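Nucleoprotein (Rift valley fever virus, PDB 3OV9) encapsidates the viral genomic RNA through ring-shaped oligomers, protecting it from nucleases and forming the ribonucleoprotein template for transcription and replication. Local coordinates at residues A[58-63]-A[102-107]. Numbering follows the deposited sequence.
Sequences IVLALT and LTLSRV
In the all-helical phlebovirus nucleoprotein fold, the last turn of helix 50-63 packs against the first turn of helix 104-110. Ala61 and Leu104 bring their CA atoms closest, 5.3 Å apart. The small methyl of Ala61 permits this. Its CB rests 3.8 Å from Leu104 CB and 3.7 Å from Leu104 O. Leucines meet on one flank of this pair: Leu60 CD2 lies 4.0 Å from Leu104 CD2, and Leu104 CD1 is almost as near. Leu60 CG is roughly anti to its backbone N (chi1 -152°), a turn that puts CG and CD2 against the methyls of Leu104. On the other flank Ile58 CG1 touches Val107 CG1 at 3.9 Å, the two side chains crossing at a slant. No hydrogen bond crosses between the segments; the contact is made mainly by apolar side chains. Thr103 is the N-cap of helix 104-110, and its OG1 accepts from Arg106 N at 3.2 Å. Ser105 N donates to Asn66 OD1. At the other segment's end, Thr63 OG1 donates to Val59 O at 2.8 Å. Thr63 N reaches the same oxygen from the opposite face. Ser105 and Arg106, which probably bind RNA, lie in this first helical turn. The Arg106 guanidinium is held by carbonyls of Pro97, Ser98 and Glu101. Around the contact, Ile58 also touches Trp114 and Thr115 of helix 112-122, Val107 meets Leu42 of helix 35-46, and Leu60 and Leu104 both reach Met71 of helix 68-71. Phe11 and Phe28 of a neighbouring subunit pack on Ile58 and Leu60, within the region essential for oligomerization.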
loop_
_atom_site.group_PDB
_atom_site.type_symbol
_atom_site.label_atom_id
_atom_site.label_comp_id
_atom_site.label_asym_id
_atom_site.label_seq_id
_atom_site.Cartn_x
_atom_site.Cartn_y
_atom_site.Cartn_z
ATOM N N ILE A 58 34.047 10.221 -19.939
ATOM C CA ILE A 58 33.738 8.829 -20.269
ATOM C C ILE A 58 34.167 7.890 -19.132
ATOM O O ILE A 58 33.399 7.013 -18.727
ATOM C CB ILE A 58 34.338 8.406 -21.640
ATOM C CG1 ILE A 58 33.631 9.165 -22.773
ATOM C CG2 ILE A 58 34.207 6.891 -21.856
ATOM C CD1 ILE A 58 34.334 9.102 -24.120
ATOM N N VAL A 59 35.374 8.094 -18.609
ATOM C CA VAL A 59 35.848 7.331 -17.442
ATOM C C VAL A 59 34.897 7.532 -16.261
ATOM O O VAL A 59 34.529 6.574 -15.571
ATOM C CB VAL A 59 37.307 7.706 -17.063
ATOM C CG1 VAL A 59 37.737 7.032 -15.752
ATOM C CG2 VAL A 59 38.259 7.324 -18.182
ATOM N N LEU A 60 34.483 8.782 -16.063
ATOM C CA LEU A 60 33.509 9.151 -15.044
ATOM C C LEU A 60 32.173 8.424 -15.230
ATOM O O LEU A 60 31.630 7.857 -14.281
ATOM C CB LEU A 60 33.311 10.671 -15.070
ATOM C CG LEU A 60 32.892 11.454 -13.831
ATOM C CD1 LEU A 60 33.737 11.103 -12.612
ATOM C CD2 LEU A 60 32.968 12.946 -14.125
ATOM N N ALA A 61 31.656 8.435 -16.459
ATOM C CA ALA A 61 30.401 7.760 -16.787
ATOM C C ALA A 61 30.453 6.259 -16.513
ATOM O O ALA A 61 29.505 5.683 -15.982
ATOM C CB ALA A 61 30.031 8.013 -18.249
ATOM N N LEU A 62 31.573 5.638 -16.872
ATOM C CA LEU A 62 31.703 4.187 -16.823
ATOM C C LEU A 62 31.981 3.646 -15.425
ATOM O O LEU A 62 31.639 2.503 -15.123
ATOM C CB LEU A 62 32.779 3.718 -17.815
ATOM C CG LEU A 62 32.365 3.471 -19.278
ATOM C CD1 LEU A 62 31.454 4.559 -19.849
ATOM C CD2 LEU A 62 33.598 3.296 -20.161
ATOM N N THR A 63 32.582 4.470 -14.571
ATOM C CA THR A 63 32.982 4.013 -13.239
ATOM C C THR A 63 32.139 4.589 -12.097
ATOM O O THR A 63 32.079 3.995 -11.017
ATOM C CB THR A 63 34.495 4.241 -12.968
ATOM O OG1 THR A 63 34.779 5.642 -12.903
ATOM C CG2 THR A 63 35.356 3.586 -14.060
ATOM N N LEU A 102 24.117 18.417 -22.288
ATOM C CA LEU A 102 25.059 17.307 -22.178
ATOM C C LEU A 102 24.845 16.522 -20.892
ATOM O O LEU A 102 24.468 17.087 -19.859
ATOM C CB LEU A 102 26.504 17.819 -22.217
ATOM C CG LEU A 102 27.080 18.343 -23.533
ATOM C CD1 LEU A 102 28.427 19.010 -23.289
ATOM C CD2 LEU A 102 27.214 17.226 -24.558
ATOM N N THR A 103 25.074 15.214 -20.979
ATOM C CA THR A 103 25.184 14.332 -19.814
ATOM C C THR A 103 26.415 13.460 -20.031
ATOM O O THR A 103 26.904 13.339 -21.157
ATOM C CB THR A 103 23.959 13.403 -19.637
ATOM O OG1 THR A 103 23.911 12.445 -20.705
ATOM C CG2 THR A 103 22.660 14.191 -19.593
ATOM N N LEU A 104 26.905 12.848 -18.956
ATOM C CA LEU A 104 28.055 11.947 -19.039
ATOM C C LEU A 104 27.800 10.746 -19.959
ATOM O O LEU A 104 28.659 10.392 -20.768
ATOM C CB LEU A 104 28.485 11.482 -17.639
ATOM C CG LEU A 104 28.948 12.562 -16.655
ATOM C CD1 LEU A 104 29.114 11.970 -15.265
ATOM C CD2 LEU A 104 30.241 13.224 -17.106
ATOM N N SER A 105 26.615 10.144 -19.848
ATOM C CA SER A 105 26.248 8.986 -20.671
ATOM C C SER A 105 26.210 9.336 -22.158
ATOM O O SER A 105 26.582 8.520 -23.002
ATOM C CB SER A 105 24.896 8.407 -20.238
ATOM O OG SER A 105 24.981 7.795 -18.963
ATOM N N ARG A 106 25.759 10.549 -22.470
ATOM C CA ARG A 106 25.687 11.014 -23.859
ATOM C C ARG A 106 27.072 11.207 -24.478
ATOM O O ARG A 106 27.269 10.938 -25.664
ATOM C CB ARG A 106 24.857 12.294 -23.959
ATOM C CG ARG A 106 23.366 12.034 -23.826
ATOM C CD ARG A 106 22.551 13.313 -23.808
ATOM N NE ARG A 106 21.131 13.022 -23.606
ATOM C CZ ARG A 106 20.164 13.934 -23.613
ATOM N NH1 ARG A 106 20.443 15.219 -23.808
ATOM N NH2 ARG A 106 18.908 13.557 -23.421
ATOM N N VAL A 107 28.028 11.670 -23.675
ATOM C CA VAL A 107 29.413 11.787 -24.136
ATOM C C VAL A 107 29.968 10.406 -24.515
ATOM O O VAL A 107 30.534 10.235 -25.599
ATOM C CB VAL A 107 30.316 12.497 -23.092
ATOM C CG1 VAL A 107 31.777 12.502 -23.551
ATOM C CG2 VAL A 107 29.831 13.930 -22.859
#